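Local coordinates for protein probable thiosulfate sulfurtransferase (Thermus thermophilus, PDB 2EG4) that probably transfers sulfur from thiosulfate to cyanide in the manner of a rhodanese, and holds a bound zinc ion, at residues 2-7 against 63-68; 10-15 against 73-78; 29-34 against 80-85; 54-59 against 111-116; 86-91 against 116-121. All coordinates share one frame; numbering follows the deposited sequence.

Contact 1 (2-7 against 63-68); sequences NLPEDA and PVVLYD
Pro4 and Ala7 meet Pro63 and Val65 through apolar groups. The two proline rings slide past each other in opposite directions, with Pro4 CG 3.8 Å from Pro63 CG. Val65 uses both methyls. Its CG1 stands anti to the backbone N (chi1 173°), which leaves CG2 on the side of Pro4 and Ala7. CG2 lies 3.7 Å from Pro4 CD and 3.8 Å from Ala7 CB. CG1 receives the end of Leu3, whose CD2 is 4.1 Å away and whose side chain crosses that of Val65 at about a right angle.

Across the two segments the backbone oxygens make CH contacts. Ala7 CA approaches Pro63 O at 3.2 Å, a CA-H...O contact. Glu5 O rests 3.5 Å from Pro63 CG.

The loop 2-7 leads into strand 8-11, whose backbone then pairs with strand 64-67. It lies beside strands 64-67 and 89-92, where Leu3 and Val65 also touch Trp92. Leu66, next along the strand, packs instead on helix 73-84.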
# COMPACT_ATOMS: atom_id res chain seq x y z
N ASN A 2 -1.69 -0.71 -21.32
CA ASN A 2 -0.45 -1.18 -21.93
C ASN A 2 0.51 -1.59 -20.83
O ASN A 2 0.46 -1.05 -19.73
CB ASN A 2 0.19 -0.08 -22.76
CG ASN A 2 -0.57 0.20 -24.04
OD1 ASN A 2 -0.77 1.36 -24.41
ND2 ASN A 2 -0.99 -0.86 -24.72
N LEU A 3 1.39 -2.53 -21.15
CA LEU A 3 2.36 -3.04 -20.20
C LEU A 3 3.77 -2.61 -20.53
O LEU A 3 4.14 -2.48 -21.71
CB LEU A 3 2.33 -4.57 -20.21
CG LEU A 3 1.00 -5.26 -19.91
CD1 LEU A 3 1.11 -6.76 -20.23
CD2 LEU A 3 0.67 -5.05 -18.43
N PRO A 4 4.60 -2.38 -19.50
CA PRO A 4 5.98 -1.98 -19.77
C PRO A 4 6.76 -3.21 -20.24
O PRO A 4 6.34 -4.35 -20.04
CB PRO A 4 6.46 -1.48 -18.41
CG PRO A 4 5.68 -2.35 -17.44
CD PRO A 4 4.29 -2.32 -18.06
N GLU A 5 7.92 -3.01 -20.86
CA GLU A 5 8.70 -4.13 -21.36
C GLU A 5 9.42 -4.98 -20.31
O GLU A 5 9.92 -4.47 -19.31
CB GLU A 5 9.76 -3.64 -22.36
CG GLU A 5 9.17 -2.86 -23.49
CD GLU A 5 8.07 -3.64 -24.18
OE1 GLU A 5 8.36 -4.73 -24.71
OE2 GLU A 5 6.92 -3.14 -24.18
N ASP A 6 9.45 -6.28 -20.58
CA ASP A 6 10.14 -7.27 -19.74
C ASP A 6 9.78 -7.18 -18.28
O ASP A 6 10.65 -7.24 -17.40
CB ASP A 6 11.65 -7.11 -19.87
CG ASP A 6 12.11 -7.05 -21.32
OD1 ASP A 6 11.86 -8.03 -22.06
OD2 ASP A 6 12.71 -6.03 -21.70
N ALA A 7 8.49 -7.03 -18.00
CA ALA A 7 8.06 -6.91 -16.63
C ALA A 7 7.99 -8.24 -15.92
O ALA A 7 7.85 -9.30 -16.55
CB ALA A 7 6.71 -6.22 -16.57
N PRO A 63 10.75 -3.52 -14.46
CA PRO A 63 9.51 -3.04 -13.86
C PRO A 63 8.68 -4.21 -13.38
O PRO A 63 8.80 -5.33 -13.89
CB PRO A 63 8.84 -2.32 -15.02
CG PRO A 63 9.15 -3.25 -16.16
CD PRO A 63 10.62 -3.61 -15.93
N VAL A 64 7.85 -3.97 -12.37
CA VAL A 64 6.98 -5.01 -11.84
C VAL A 64 5.54 -4.58 -12.08
O VAL A 64 5.16 -3.44 -11.84
CB VAL A 64 7.19 -5.24 -10.31
CG1 VAL A 64 6.13 -6.25 -9.78
CG2 VAL A 64 8.59 -5.79 -10.07
N VAL A 65 4.74 -5.50 -12.61
CA VAL A 65 3.34 -5.21 -12.84
C VAL A 65 2.55 -6.08 -11.88
O VAL A 65 2.62 -7.31 -11.95
CB VAL A 65 2.89 -5.55 -14.29
CG1 VAL A 65 1.38 -5.39 -14.42
CG2 VAL A 65 3.57 -4.59 -15.28
N LEU A 66 1.81 -5.45 -10.97
CA LEU A 66 1.01 -6.23 -10.02
C LEU A 66 -0.45 -6.24 -10.48
O LEU A 66 -0.99 -5.21 -10.89
CB LEU A 66 1.09 -5.63 -8.62
CG LEU A 66 2.48 -5.57 -7.97
CD1 LEU A 66 3.12 -4.20 -8.24
CD2 LEU A 66 2.36 -5.81 -6.45
N TYR A 67 -1.10 -7.40 -10.39
CA TYR A 67 -2.49 -7.44 -10.82
C TYR A 67 -3.40 -8.16 -9.81
O TYR A 67 -2.95 -9.02 -9.05
CB TYR A 67 -2.60 -8.10 -12.21
CG TYR A 67 -2.28 -9.58 -12.26
CD1 TYR A 67 -3.27 -10.55 -12.02
CD2 TYR A 67 -0.99 -10.03 -12.56
CE1 TYR A 67 -2.97 -11.92 -12.07
CE2 TYR A 67 -0.68 -11.40 -12.63
CZ TYR A 67 -1.68 -12.34 -12.38
OH TYR A 67 -1.38 -13.68 -12.45
N ASP A 68 -4.67 -7.79 -9.82
CA ASP A 68 -5.68 -8.37 -8.94
C ASP A 68 -7.01 -8.04 -9.63
O ASP A 68 -7.06 -7.34 -10.65
CB ASP A 68 -5.59 -7.72 -7.55
CG ASP A 68 -6.23 -8.57 -6.45
OD1 ASP A 68 -7.15 -9.37 -6.73
OD2 ASP A 68 -5.79 -8.41 -5.29

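Contact 2 (10-15 against 73-78); sequences VDTRPR and SRLCRT. With SO4 (sulfate ion), chain F.
Thr12 packs closely on the first turns of helix 73-84, while Pro14 and Arg74 meet nearer the solvent. In the tight part, Thr12 OG1 sits 3.3 Å from Leu75 CA. The threonine has its hydroxyl between the backbone N and the carbonyl carbon (chi1 70°). This also turns CG2 into the apolar side, 3.9 Å from Leu75 CD1 and 4.1 Å from Thr78 CB. The buried OG1 finds its hydrogen-bond partner in Asp68 OD2. Thr78 OG1 donates to Arg74 O at 2.7 Å and also bonds Leu31 N.

The outer part is flatter and more exposed. Pro14 CD lies over the centre of one face of the Arg74 guanidinium, 3.4 Å from CZ of Arg74. The Arg74 chain is extended from CG to NE, and its CD comes 3.3 Å from Thr12 O. Its charge goes to Asp68, through NE.

On the strand side, Arg13 grips the Asp11 carboxylate side-on, NE to OD1 and NH2 to OD2. The Asp11 OD1 also accepts from Arg13 N, closing an Asx turn. Further on, Arg15 binds a sulfate, with NE 2.7 Å from sulfate O1 and NH2 2.9 Å from O4; His28 ND1 also hydrogen-bonds the sulfate.

Asp11 and Asp68 thus probably offset the charges of Arg13 and Arg74. Arg15 pairs with Glu19 and Glu105 as well as with the sulfate, which is likely from the crystallisation liquor.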
# COMPACT_ATOMS: atom_id res chain seq x y z
N VAL A 10 3.34 -9.90 -10.79
CA VAL A 10 3.03 -10.31 -9.42
C VAL A 10 1.51 -10.30 -9.27
O VAL A 10 0.86 -9.30 -9.50
CB VAL A 10 3.66 -9.34 -8.39
CG1 VAL A 10 3.19 -9.69 -6.96
CG2 VAL A 10 5.19 -9.46 -8.52
N ASP A 11 0.97 -11.46 -8.90
CA ASP A 11 -0.46 -11.73 -8.74
C ASP A 11 -0.78 -11.60 -7.24
O ASP A 11 -0.28 -12.41 -6.45
CB ASP A 11 -0.68 -13.17 -9.20
CG ASP A 11 -2.15 -13.56 -9.32
OD1 ASP A 11 -2.99 -13.07 -8.53
OD2 ASP A 11 -2.44 -14.41 -10.20
N THR A 12 -1.60 -10.62 -6.85
CA THR A 12 -1.89 -10.43 -5.42
C THR A 12 -3.19 -11.08 -4.94
O THR A 12 -3.65 -10.84 -3.82
CB THR A 12 -1.89 -8.92 -5.07
OG1 THR A 12 -3.03 -8.27 -5.64
CG2 THR A 12 -0.66 -8.27 -5.67
N ARG A 13 -3.79 -11.93 -5.77
CA ARG A 13 -5.02 -12.60 -5.40
C ARG A 13 -4.74 -13.71 -4.39
O ARG A 13 -3.60 -14.12 -4.19
CB ARG A 13 -5.67 -13.23 -6.65
CG ARG A 13 -6.05 -12.19 -7.70
CD ARG A 13 -6.62 -12.90 -8.95
NE ARG A 13 -5.60 -13.75 -9.57
CZ ARG A 13 -5.86 -14.77 -10.39
NH1 ARG A 13 -7.13 -15.08 -10.69
NH2 ARG A 13 -4.87 -15.49 -10.90
N PRO A 14 -5.80 -14.21 -3.74
CA PRO A 14 -5.61 -15.30 -2.77
C PRO A 14 -5.01 -16.51 -3.52
O PRO A 14 -5.24 -16.70 -4.73
CB PRO A 14 -7.03 -15.56 -2.27
CG PRO A 14 -7.66 -14.21 -2.34
CD PRO A 14 -7.17 -13.68 -3.68
N ARG A 15 -4.25 -17.33 -2.81
CA ARG A 15 -3.61 -18.47 -3.44
C ARG A 15 -4.53 -19.38 -4.25
O ARG A 15 -4.14 -19.84 -5.32
CB ARG A 15 -2.81 -19.28 -2.40
CG ARG A 15 -2.10 -20.51 -2.97
CD ARG A 15 -0.90 -20.92 -2.10
NE ARG A 15 0.33 -20.22 -2.48
CZ ARG A 15 1.04 -20.48 -3.58
NH1 ARG A 15 0.64 -21.44 -4.41
NH2 ARG A 15 2.13 -19.78 -3.85
N SER A 73 -7.39 -3.57 -1.74
CA SER A 73 -6.47 -3.07 -0.74
C SER A 73 -5.26 -4.01 -0.69
O SER A 73 -4.15 -3.56 -0.46
CB SER A 73 -7.15 -2.96 0.64
OG SER A 73 -7.45 -4.23 1.16
N ARG A 74 -5.47 -5.30 -0.95
CA ARG A 74 -4.32 -6.22 -0.94
C ARG A 74 -3.38 -5.90 -2.11
O ARG A 74 -2.17 -5.93 -1.96
CB ARG A 74 -4.74 -7.70 -0.94
CG ARG A 74 -5.39 -8.16 -2.21
CD ARG A 74 -6.09 -9.52 -2.03
NE ARG A 74 -6.90 -9.77 -3.21
CZ ARG A 74 -8.07 -10.39 -3.22
NH1 ARG A 74 -8.62 -10.85 -2.10
NH2 ARG A 74 -8.69 -10.58 -4.39
N LEU A 75 -3.94 -5.54 -3.27
CA LEU A 75 -3.10 -5.17 -4.40
C LEU A 75 -2.29 -3.90 -4.11
O LEU A 75 -1.10 -3.86 -4.32
CB LEU A 75 -3.98 -4.93 -5.65
CG LEU A 75 -3.30 -4.25 -6.84
CD1 LEU A 75 -2.22 -5.18 -7.43
CD2 LEU A 75 -4.35 -3.93 -7.91
N CYS A 76 -2.95 -2.87 -3.59
CA CYS A 76 -2.24 -1.62 -3.33
C CYS A 76 -1.25 -1.69 -2.17
O CYS A 76 -0.19 -1.09 -2.24
CB CYS A 76 -3.25 -0.51 -3.15
SG CYS A 76 -4.21 -0.19 -4.65
N ARG A 77 -1.56 -2.44 -1.12
CA ARG A 77 -0.58 -2.49 -0.03
C ARG A 77 0.64 -3.27 -0.50
O ARG A 77 1.76 -2.91 -0.20
CB ARG A 77 -1.15 -3.13 1.23
CG ARG A 77 -0.29 -2.79 2.48
CD ARG A 77 -0.74 -3.60 3.71
NE ARG A 77 -0.14 -3.11 4.96
CZ ARG A 77 0.62 -3.83 5.77
NH1 ARG A 77 0.92 -5.10 5.48
NH2 ARG A 77 1.05 -3.30 6.91
N THR A 78 0.40 -4.31 -1.30
CA THR A 78 1.52 -5.08 -1.81
C THR A 78 2.33 -4.21 -2.78
O THR A 78 3.55 -4.19 -2.70
CB THR A 78 1.02 -6.39 -2.49
OG1 THR A 78 0.25 -7.15 -1.53
CG2 THR A 78 2.22 -7.26 -2.91
S SO4 F . 2.36 -17.88 -0.72
O1 SO4 F . 0.96 -18.38 -0.58
O2 SO4 F . 2.55 -16.65 0.13
O3 SO4 F . 3.32 -18.94 -0.28
O4 SO4 F . 2.63 -17.53 -2.16

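Contact 3 (29-34 against 80-85); sequences LDLSAP and FFLGLG
Leu31 and Phe81 are the closest pair of backbones, yet their CA atoms stand 7.8 Å apart, so the gap between the loop 29-34 and the helix is filled mainly by side chains. Leu31 carries most of the contact. Its CD1 lies 3.6 Å from Phe81 CB, and its CB lies 3.7 Å from Phe81 CD2. Leu31 thus lies against the root of the aromatic side chain and one flank of the ring, near CG and CD2. Phe81 has CG anti to the carbonyl carbon (chi1 -84°), which swings the ring along the loop. Pro34 O comes to the ring's edge, at 4.5 Å from Phe81 CZ. An alanine here removes the ring, and would probably leave a gap beside Leu31 CB and the Pro34 carbonyl while the contact to CB stays.

A smaller patch, next to the first, joins Leu29 and Leu82. They reach toward each other tip to tip, with CD2 of Leu29 3.9 Å from CD1 of Leu82.

The loop's own shape is fixed by polar bonds. Asp30 OD1 accepts from Ser32 N, closing an Asx turn, and also from Ser32 OG. Arg77 binds the carbonyls of Leu31 and Pro34.

Helix 41-57 adds Leu54 to Leu29 and Leu31, and Phe55 to Leu82. This is the alpha/beta packing of a rhodanese-like fold, in which the loop leaving edge strand 27-28 runs between helices.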
# COMPACT_ATOMS: atom_id res chain seq x y z
N LEU A 29 2.04 -13.13 -4.58
CA LEU A 29 2.48 -12.35 -3.42
C LEU A 29 1.33 -11.50 -2.87
O LEU A 29 0.74 -10.71 -3.61
CB LEU A 29 3.62 -11.40 -3.78
CG LEU A 29 4.14 -10.59 -2.57
CD1 LEU A 29 4.75 -11.53 -1.51
CD2 LEU A 29 5.16 -9.57 -3.06
N ASP A 30 1.03 -11.67 -1.58
CA ASP A 30 0.01 -10.85 -0.90
C ASP A 30 0.63 -10.36 0.42
O ASP A 30 0.85 -11.15 1.36
CB ASP A 30 -1.26 -11.64 -0.61
CG ASP A 30 -2.31 -10.81 0.12
OD1 ASP A 30 -1.94 -9.79 0.74
OD2 ASP A 30 -3.50 -11.16 0.09
N LEU A 31 0.95 -9.07 0.49
CA LEU A 31 1.57 -8.52 1.70
C LEU A 31 0.61 -7.81 2.64
O LEU A 31 1.00 -6.85 3.31
CB LEU A 31 2.71 -7.56 1.33
CG LEU A 31 3.90 -8.26 0.67
CD1 LEU A 31 4.97 -7.26 0.24
CD2 LEU A 31 4.43 -9.32 1.65
N SER A 32 -0.64 -8.27 2.69
CA SER A 32 -1.64 -7.67 3.60
C SER A 32 -1.35 -7.92 5.08
O SER A 32 -1.74 -7.13 5.96
CB SER A 32 -3.04 -8.24 3.32
OG SER A 32 -3.50 -8.00 2.01
N ALA A 33 -0.67 -9.01 5.37
CA ALA A 33 -0.45 -9.43 6.76
C ALA A 33 0.49 -8.71 7.73
O ALA A 33 0.10 -8.40 8.86
CB ALA A 33 -0.12 -10.91 6.78
N PRO A 34 1.74 -8.47 7.32
CA PRO A 34 2.70 -7.80 8.20
C PRO A 34 2.32 -6.42 8.70
O PRO A 34 2.14 -5.51 7.89
CB PRO A 34 3.97 -7.74 7.34
CG PRO A 34 3.79 -8.82 6.34
CD PRO A 34 2.33 -8.74 6.00
N PHE A 80 2.54 -1.08 -2.77
CA PHE A 80 3.16 -0.06 -1.95
C PHE A 80 4.49 -0.56 -1.40
O PHE A 80 5.50 0.14 -1.44
CB PHE A 80 2.26 0.37 -0.80
CG PHE A 80 2.86 1.48 0.02
CD1 PHE A 80 2.96 2.77 -0.51
CD2 PHE A 80 3.40 1.22 1.27
CE1 PHE A 80 3.61 3.78 0.20
CE2 PHE A 80 4.06 2.23 1.99
CZ PHE A 80 4.16 3.50 1.45
N PHE A 81 4.51 -1.78 -0.88
CA PHE A 81 5.77 -2.32 -0.37
C PHE A 81 6.82 -2.46 -1.48
O PHE A 81 7.99 -2.13 -1.29
CB PHE A 81 5.55 -3.71 0.26
CG PHE A 81 5.08 -3.66 1.68
CD1 PHE A 81 5.94 -3.26 2.70
CD2 PHE A 81 3.80 -4.07 2.01
CE1 PHE A 81 5.52 -3.27 4.03
CE2 PHE A 81 3.36 -4.09 3.34
CZ PHE A 81 4.23 -3.68 4.36
N LEU A 82 6.42 -2.99 -2.64
CA LEU A 82 7.40 -3.17 -3.70
C LEU A 82 7.96 -1.83 -4.18
O LEU A 82 9.17 -1.71 -4.41
CB LEU A 82 6.79 -3.98 -4.86
CG LEU A 82 7.01 -5.51 -4.78
CD1 LEU A 82 6.71 -6.02 -3.40
CD2 LEU A 82 6.16 -6.25 -5.83
N GLY A 83 7.10 -0.82 -4.31
CA GLY A 83 7.55 0.50 -4.74
C GLY A 83 8.41 1.15 -3.66
O GLY A 83 9.38 1.86 -3.93
N LEU A 84 8.04 0.90 -2.41
CA LEU A 84 8.79 1.44 -1.26
C LEU A 84 10.21 0.87 -1.22
O LEU A 84 11.13 1.50 -0.69
CB LEU A 84 8.03 1.11 0.02
CG LEU A 84 8.69 1.53 1.35
CD1 LEU A 84 8.83 3.05 1.44
CD2 LEU A 84 7.84 1.01 2.50
N GLY A 85 10.37 -0.33 -1.77
CA GLY A 85 11.68 -0.96 -1.82
C GLY A 85 12.48 -0.47 -3.02
O GLY A 85 13.57 -0.99 -3.27

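Contact 4 (54-59 against 111-116); sequences LFQTLG and TEVVAK
Gln56 NE2 donates to Val113 O at 2.9 Å, with an N-H...O angle of 146°. The amide nitrogen stands above the carbonyl plane, 39° out of it. The other end of the Gln56 amide is held too, since OE1 accepts from Arg110. A second bond is weak: Thr111 N to Gln56 O, 3.1 Å. That oxygen also accepts from Gly59 N. Thr111 OG1 bonds Leu60 O.

The Gln56 chain is extended beyond CG, so its methylenes lie along the loop, CG 3.2 Å from Val113 O. Beside it, Phe55 CB presses on Val113 CG1 at 3.4 Å. Ala115 CB touches the Phe55 ring at CE2, 3.8 Å away. At the other end Thr111 CG2 rests on Gly59 CA, 3.4 Å away.

Gly59, with positive phi, ends helix 41-57 in a Schellman motif. The contact joins the connection between the two rhodanese-like halves to the C-terminal turn of that helix.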
# COMPACT_ATOMS: atom_id res chain seq x y z
N LEU A 54 12.98 -10.56 -0.05
CA LEU A 54 11.77 -10.90 -0.79
C LEU A 54 11.98 -10.72 -2.29
O LEU A 54 11.61 -11.59 -3.09
CB LEU A 54 10.63 -10.00 -0.33
CG LEU A 54 9.28 -10.20 -1.03
CD1 LEU A 54 8.66 -11.55 -0.68
CD2 LEU A 54 8.34 -9.08 -0.58
N PHE A 55 12.57 -9.60 -2.67
CA PHE A 55 12.83 -9.31 -4.08
C PHE A 55 13.74 -10.38 -4.68
O PHE A 55 13.50 -10.85 -5.80
CB PHE A 55 13.50 -7.95 -4.23
CG PHE A 55 12.64 -6.77 -3.81
CD1 PHE A 55 11.34 -6.94 -3.36
CD2 PHE A 55 13.16 -5.48 -3.90
CE1 PHE A 55 10.55 -5.82 -2.99
CE2 PHE A 55 12.40 -4.38 -3.54
CZ PHE A 55 11.09 -4.54 -3.09
N GLN A 56 14.78 -10.77 -3.95
CA GLN A 56 15.70 -11.78 -4.47
C GLN A 56 15.06 -13.16 -4.56
O GLN A 56 15.22 -13.87 -5.56
CB GLN A 56 16.96 -11.85 -3.60
CG GLN A 56 17.69 -10.53 -3.53
CD GLN A 56 19.07 -10.65 -2.92
OE1 GLN A 56 19.33 -11.54 -2.11
NE2 GLN A 56 19.96 -9.74 -3.29
N THR A 57 14.32 -13.55 -3.53
CA THR A 57 13.67 -14.85 -3.51
C THR A 57 12.64 -15.00 -4.62
O THR A 57 12.51 -16.09 -5.20
CB THR A 57 13.01 -15.13 -2.14
OG1 THR A 57 14.01 -15.11 -1.11
CG2 THR A 57 12.36 -16.50 -2.13
N LEU A 58 11.91 -13.92 -4.93
CA LEU A 58 10.90 -13.96 -6.00
C LEU A 58 11.45 -13.60 -7.38
O LEU A 58 10.72 -13.61 -8.39
CB LEU A 58 9.74 -13.01 -5.67
CG LEU A 58 8.84 -13.43 -4.52
CD1 LEU A 58 7.65 -12.48 -4.43
CD2 LEU A 58 8.36 -14.84 -4.71
N GLY A 59 12.74 -13.29 -7.43
CA GLY A 59 13.35 -12.92 -8.70
C GLY A 59 12.74 -11.65 -9.26
O GLY A 59 12.50 -11.54 -10.47
N THR A 111 17.28 -13.38 -7.83
CA THR A 111 17.92 -12.26 -8.50
C THR A 111 18.86 -11.68 -7.44
O THR A 111 18.83 -12.13 -6.29
CB THR A 111 16.91 -11.17 -8.98
OG1 THR A 111 15.99 -10.86 -7.93
CG2 THR A 111 16.14 -11.66 -10.20
N GLU A 112 19.68 -10.70 -7.80
CA GLU A 112 20.60 -10.12 -6.82
C GLU A 112 20.26 -8.67 -6.54
O GLU A 112 21.08 -7.92 -6.01
CB GLU A 112 22.04 -10.25 -7.31
CG GLU A 112 22.59 -11.67 -7.25
CD GLU A 112 24.05 -11.76 -7.66
OE1 GLU A 112 24.35 -11.43 -8.83
OE2 GLU A 112 24.89 -12.15 -6.82
N VAL A 113 19.04 -8.30 -6.89
CA VAL A 113 18.55 -6.95 -6.68
C VAL A 113 18.61 -6.63 -5.19
O VAL A 113 18.48 -7.52 -4.35
CB VAL A 113 17.09 -6.82 -7.16
CG1 VAL A 113 16.21 -7.72 -6.32
CG2 VAL A 113 16.63 -5.37 -7.07
N VAL A 114 18.81 -5.36 -4.87
CA VAL A 114 18.85 -4.95 -3.48
C VAL A 114 17.88 -3.81 -3.31
O VAL A 114 17.90 -2.84 -4.07
CB VAL A 114 20.27 -4.48 -3.08
CG1 VAL A 114 20.26 -3.98 -1.65
CG2 VAL A 114 21.24 -5.64 -3.24
N ALA A 115 17.01 -3.92 -2.32
CA ALA A 115 16.03 -2.87 -2.07
C ALA A 115 16.71 -1.60 -1.58
O ALA A 115 17.74 -1.66 -0.92
CB ALA A 115 15.00 -3.35 -1.04
N LYS A 116 16.11 -0.47 -1.90
CA LYS A 116 16.59 0.85 -1.48
C LYS A 116 15.31 1.59 -1.10
O LYS A 116 14.51 1.95 -1.97
CB LYS A 116 17.29 1.57 -2.63
CG LYS A 116 17.87 2.92 -2.24
CD LYS A 116 18.99 2.76 -1.23
CE LYS A 116 19.65 4.08 -0.92
NZ LYS A 116 20.89 3.89 -0.11

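Contact 5 (86-91 against 116-121); sequences GLEVQL and KLRRDW
Arg118 turns the edge of its guanidinium to the Gly86-Leu87 peptide at a doubtfully short distance, without making a hydrogen bond there. Its NH2 lies 2.9 Å from Leu87 O, but the angle is poor. The Gly86 C atom lies near the guanidinium plane. The chain bends at chi3 (-65°) to bring the group to this place. Its charge is met by Glu88 in a long salt bridge, with OE2 3.6 Å from NH2 of Arg118. The carboxylate and guanidinium planes are 37° apart. Arg118 NE makes a weak hydrogen bond to Gly83 O.

The indole of Trp121 lies against the Arg118 chain. Arg118 CD sits 3.2 Å above one face of the indole, toward its rim. The ring's edge turns to Val89, whose CG2 is 4.1 Å from Trp121 CH2. With an alanine in place of Arg118, Glu88 would probably lose its charge partner and this part of the indole face would be uncovered.

Gly86 ends helix 73-84 in a Schellman motif, with positive phi. A side chain there would run into Lys116 O, so the close pass of the two backbones probably depends on the glycine.

The loop 116-121 crosses the end of helix 73-84, pairing with Leu84, its last residue, and with Gly85 just after it. Strand 89-92 starts just beyond and joins strand 64-67. Trp121 also meets Phe201 of helix 195-206.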
# COMPACT_ATOMS: atom_id res chain seq x y z
N GLY A 86 11.92 0.47 -3.77
CA GLY A 86 12.62 1.02 -4.92
C GLY A 86 12.34 0.44 -6.30
O GLY A 86 12.98 0.82 -7.28
N LEU A 87 11.41 -0.50 -6.39
CA LEU A 87 11.08 -1.07 -7.70
C LEU A 87 10.10 -0.16 -8.43
O LEU A 87 9.31 0.54 -7.81
CB LEU A 87 10.42 -2.43 -7.53
CG LEU A 87 11.30 -3.57 -7.02
CD1 LEU A 87 10.42 -4.78 -6.73
CD2 LEU A 87 12.36 -3.89 -8.06
N GLU A 88 10.17 -0.17 -9.76
CA GLU A 88 9.24 0.60 -10.58
C GLU A 88 8.01 -0.31 -10.67
O GLU A 88 8.11 -1.44 -11.12
CB GLU A 88 9.84 0.84 -11.97
CG GLU A 88 11.06 1.76 -11.92
CD GLU A 88 10.77 3.07 -11.18
OE1 GLU A 88 9.80 3.76 -11.56
OE2 GLU A 88 11.53 3.41 -10.24
N VAL A 89 6.87 0.16 -10.18
CA VAL A 89 5.67 -0.67 -10.18
C VAL A 89 4.49 -0.08 -10.91
O VAL A 89 4.36 1.14 -11.05
CB VAL A 89 5.21 -0.97 -8.71
CG1 VAL A 89 6.31 -1.69 -7.97
CG2 VAL A 89 4.86 0.32 -7.98
N GLN A 90 3.62 -0.97 -11.39
CA GLN A 90 2.42 -0.56 -12.09
C GLN A 90 1.29 -1.48 -11.63
O GLN A 90 1.53 -2.67 -11.43
CB GLN A 90 2.61 -0.69 -13.60
CG GLN A 90 1.44 -0.23 -14.42
CD GLN A 90 1.78 -0.22 -15.91
OE1 GLN A 90 2.88 0.18 -16.29
NE2 GLN A 90 0.83 -0.64 -16.74
N LEU A 91 0.10 -0.93 -11.47
CA LEU A 91 -1.08 -1.69 -11.06
C LEU A 91 -1.88 -2.06 -12.32
O LEU A 91 -1.99 -1.25 -13.24
CB LEU A 91 -1.97 -0.84 -10.15
CG LEU A 91 -1.40 -0.31 -8.83
CD1 LEU A 91 -2.40 0.66 -8.20
CD2 LEU A 91 -1.12 -1.47 -7.90
N LYS A 116 16.11 -0.47 -1.90
CA LYS A 116 16.59 0.85 -1.48
C LYS A 116 15.31 1.59 -1.10
O LYS A 116 14.51 1.95 -1.97
CB LYS A 116 17.29 1.57 -2.63
CG LYS A 116 17.87 2.92 -2.24
CD LYS A 116 18.99 2.76 -1.23
CE LYS A 116 19.65 4.08 -0.92
NZ LYS A 116 20.89 3.89 -0.11
N LEU A 117 15.11 1.84 0.20
CA LEU A 117 13.89 2.51 0.64
C LEU A 117 13.58 3.85 0.03
O LEU A 117 14.40 4.76 0.02
CB LEU A 117 13.86 2.69 2.15
CG LEU A 117 13.54 1.53 3.08
CD1 LEU A 117 13.17 2.11 4.45
CD2 LEU A 117 12.39 0.68 2.55
N ARG A 118 12.35 3.99 -0.43
CA ARG A 118 11.88 5.24 -0.99
C ARG A 118 11.20 5.96 0.18
O ARG A 118 9.98 5.96 0.28
CB ARG A 118 10.89 4.96 -2.12
CG ARG A 118 11.00 5.91 -3.28
CD ARG A 118 10.08 5.52 -4.42
NE ARG A 118 10.45 4.25 -5.04
CZ ARG A 118 10.35 4.01 -6.34
NH1 ARG A 118 9.91 4.96 -7.16
NH2 ARG A 118 10.71 2.83 -6.83
N ARG A 119 11.99 6.57 1.07
CA ARG A 119 11.42 7.24 2.23
C ARG A 119 10.38 8.27 1.86
O ARG A 119 9.48 8.56 2.64
CB ARG A 119 12.52 7.92 3.08
CG ARG A 119 13.26 6.99 4.03
CD ARG A 119 12.34 6.41 5.11
NE ARG A 119 11.82 7.43 6.03
CZ ARG A 119 12.54 8.05 6.96
NH1 ARG A 119 13.83 7.77 7.10
NH2 ARG A 119 11.98 8.96 7.74
N ASP A 120 10.51 8.83 0.66
CA ASP A 120 9.57 9.85 0.20
C ASP A 120 8.13 9.33 0.07
O ASP A 120 7.17 10.11 0.11
CB ASP A 120 10.04 10.47 -1.13
CG ASP A 120 10.41 9.45 -2.19
OD1 ASP A 120 11.39 8.69 -1.96
OD2 ASP A 120 9.75 9.40 -3.25
N TRP A 121 7.98 8.03 -0.09
CA TRP A 121 6.65 7.43 -0.21
C TRP A 121 5.98 7.21 1.14
O TRP A 121 4.77 7.02 1.24
CB TRP A 121 6.77 6.05 -0.87
CG TRP A 121 6.79 6.06 -2.36
CD1 TRP A 121 7.26 7.05 -3.17
CD2 TRP A 121 6.31 5.02 -3.22
NE1 TRP A 121 7.09 6.69 -4.50
CE2 TRP A 121 6.50 5.45 -4.55
CE3 TRP A 121 5.73 3.76 -2.99
CZ2 TRP A 121 6.14 4.67 -5.66
CZ3 TRP A 121 5.36 2.98 -4.08
CH2 TRP A 121 5.57 3.44 -5.40

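How the contacts relate
Contacts 1, 2 and 5 reach the same parallel sheet, and contacts 2 and 3 both use helix 73-84, their centres 8 Å apart. Contact 1 meets contact 5 directly, with Val64 N 2.8 Å from Glu88 O in the strand pairing. Contact 2 is joined to contact 5 by packing, Leu75 CG lying 3.7 Å from Leu91 CD2. Contact 3 leads on to contact 4, where Phe55 CZ is 3.7 Å from Leu82 O. Contacts 4 and 5 follow one another along the connection to the second half and share Lys116. The zinc site, Cys151, Cys152, His192 and His219, lies in that half; the Pro34 side chain of contact 3 is about 13 Å from the zinc ion.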